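Local coordinates for initiator protein NS1 (Murine minute virus, PDB 4R94) that nicks viral DNA at the replication origin through its magnesium-dependent N-terminal endonuclease domain and, as a full-length protein, also unwinds DNA as an ATP-driven helicase, at residues 6-11 with 247-251. Residues are numbered along the deposited sequence; the frame is centred on the assembly and turned at random.
Sequences YSDEVL and LVSKL
The ring of Y6 lies over L251 where the first and last helices of the nickase-domain chain meet, the start of helix 8-19 packing against helix 242-252. The two pack through apolar side chains, at the periphery of the domain. Y6 precedes its helix; its CB already faces helix 242-252, and with CG anti to the carbonyl carbon (chi1 -56°) the ring comes to lie against L251. There L251 CD1 makes a CH-pi contact over one face, 4.0 Å from the ring centroid and 15° off the ring normal, while L251 CD2 meets Y6 CE1 at 3.6 Å. L247 CD1 approaches the same ring obliquely, near CD2. A wide aromatic suits this place, since it spans two leucines one helical turn apart. S7 is the N-cap: its OG accepts from V10 N at 3.1 Å, satisfying an N-H of the first turn, that of the very residue that enters the interface. V10 is buried, and its compact side chain suits the close approach of the helices here, where the CA atoms of V10 and V248 are 6.0 Å apart. With CG1 anti to the backbone N (chi1 165°), that methyl reaches L247 CB, V248 CG2 and L251 CD1. V248 CG2 also rests 4.0 Å from V10 O, a carbonyl already bonded to T14 OG1, while V248 packs further on T14 and L17 of helix 8-19 and on L212, which follows the catalytic Y210 by two residues. L11 starts out pointing away, yet its longer chain brings CD2 back to the interface, 4.2 Å from L251 CD1, the methyl that also touches V10 CG1 at 3.8 Å.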
loop_
_atom_site.group_PDB
_atom_site.type_symbol
_atom_site.label_atom_id
_atom_site.label_comp_id
_atom_site.label_asym_id
_atom_site.label_seq_id
_atom_site.Cartn_x
_atom_site.Cartn_y
_atom_site.Cartn_z
ATOM N N TYR A 6 -2.206 -2.675 -29.350
ATOM C CA TYR A 6 -1.903 -2.794 -27.924
ATOM C C TYR A 6 -2.371 -4.129 -27.372
ATOM O O TYR A 6 -3.356 -4.696 -27.844
ATOM C CB TYR A 6 -2.549 -1.655 -27.138
ATOM C CG TYR A 6 -2.158 -0.290 -27.639
ATOM C CD1 TYR A 6 -3.061 0.501 -28.338
ATOM C CD2 TYR A 6 -0.878 0.203 -27.429
ATOM C CE1 TYR A 6 -2.702 1.751 -28.806
ATOM C CE2 TYR A 6 -0.509 1.452 -27.893
ATOM C CZ TYR A 6 -1.425 2.221 -28.580
ATOM O OH TYR A 6 -1.058 3.464 -29.042
ATOM N N SER A 7 -1.663 -4.622 -26.360
ATOM C CA SER A 7 -1.993 -5.905 -25.760
ATOM C C SER A 7 -3.356 -5.830 -25.097
ATOM O O SER A 7 -3.801 -4.748 -24.705
ATOM C CB SER A 7 -0.930 -6.318 -24.742
ATOM O OG SER A 7 -1.007 -5.525 -23.567
ATOM N N ASP A 8 -4.019 -6.976 -24.975
ATOM C CA ASP A 8 -5.303 -7.035 -24.290
ATOM C C ASP A 8 -5.149 -6.576 -22.844
ATOM O O ASP A 8 -6.063 -5.988 -22.269
ATOM C CB ASP A 8 -5.887 -8.447 -24.322
ATOM C CG ASP A 8 -6.041 -8.983 -25.728
ATOM O OD1 ASP A 8 -5.793 -8.223 -26.688
ATOM O OD2 ASP A 8 -6.422 -10.166 -25.868
ATOM N N GLU A 9 -3.980 -6.854 -22.273
ATOM C CA GLU A 9 -3.696 -6.498 -20.890
ATOM C C GLU A 9 -3.679 -4.983 -20.705
ATOM O O GLU A 9 -4.244 -4.466 -19.743
ATOM C CB GLU A 9 -2.363 -7.107 -20.449
ATOM C CG GLU A 9 -2.394 -8.632 -20.274
ATOM C CD GLU A 9 -2.402 -9.410 -21.596
ATOM O OE1 GLU A 9 -1.876 -8.900 -22.611
ATOM O OE2 GLU A 9 -2.932 -10.548 -21.608
ATOM N N VAL A 10 -3.029 -4.281 -21.627
ATOM C CA VAL A 10 -2.961 -2.826 -21.569
ATOM C C VAL A 10 -4.334 -2.227 -21.863
ATOM O O VAL A 10 -4.810 -1.345 -21.136
ATOM C CB VAL A 10 -1.904 -2.287 -22.549
ATOM C CG1 VAL A 10 -2.065 -0.781 -22.772
ATOM C CG2 VAL A 10 -0.502 -2.624 -22.056
ATOM N N LEU A 11 -4.992 -2.725 -22.908
ATOM C CA LEU A 11 -6.343 -2.275 -23.225
ATOM C C LEU A 11 -7.301 -2.547 -22.068
ATOM O O LEU A 11 -8.099 -1.684 -21.697
ATOM C CB LEU A 11 -6.860 -2.957 -24.497
ATOM C CG LEU A 11 -6.197 -2.564 -25.814
ATOM C CD1 LEU A 11 -6.750 -3.416 -26.939
ATOM C CD2 LEU A 11 -6.433 -1.100 -26.094
ATOM N N LEU A 247 1.992 3.393 -21.190
ATOM C CA LEU A 247 1.023 3.233 -22.275
ATOM C C LEU A 247 -0.425 3.344 -21.777
ATOM O O LEU A 247 -1.262 3.960 -22.432
ATOM C CB LEU A 247 1.206 1.896 -22.992
ATOM C CG LEU A 247 2.380 1.694 -23.944
ATOM C CD1 LEU A 247 2.230 0.339 -24.626
ATOM C CD2 LEU A 247 2.439 2.808 -24.968
ATOM N N VAL A 248 -0.731 2.748 -20.629
ATOM C CA VAL A 248 -2.066 2.904 -20.053
ATOM C C VAL A 248 -2.443 4.375 -19.815
ATOM O O VAL A 248 -3.551 4.792 -20.137
ATOM C CB VAL A 248 -2.193 2.124 -18.720
ATOM C CG1 VAL A 248 -3.519 2.461 -18.037
ATOM C CG2 VAL A 248 -2.097 0.635 -18.995
ATOM N N SER A 249 -1.527 5.151 -19.247
ATOM C CA SER A 249 -1.766 6.576 -19.031
ATOM C C SER A 249 -2.055 7.271 -20.348
ATOM O O SER A 249 -2.979 8.074 -20.440
ATOM C CB SER A 249 -0.571 7.236 -18.350
ATOM O OG SER A 249 -0.354 6.658 -17.073
ATOM N N LYS A 250 -1.265 6.936 -21.361
ATOM C CA LYS A 250 -1.384 7.565 -22.682
ATOM C C LYS A 250 -2.744 7.262 -23.310
ATOM O O LYS A 250 -3.419 8.163 -23.829
ATOM C CB LYS A 250 -0.243 7.093 -23.590
ATOM C CG LYS A 250 -0.280 7.655 -25.007
ATOM C CD LYS A 250 0.794 6.995 -25.872
ATOM C CE LYS A 250 0.763 7.524 -27.297
ATOM N NZ LYS A 250 1.031 8.989 -27.338
ATOM N N LEU A 251 -3.162 6.001 -23.239
ATOM C CA LEU A 251 -4.450 5.591 -23.789
ATOM C C LEU A 251 -5.624 6.147 -22.985
ATOM O O LEU A 251 -6.706 6.388 -23.516
ATOM C CB LEU A 251 -4.545 4.065 -23.852
ATOM C CG LEU A 251 -3.655 3.392 -24.898
ATOM C CD1 LEU A 251 -3.760 1.873 -24.813
ATOM C CD2 LEU A 251 -4.031 3.875 -26.287
#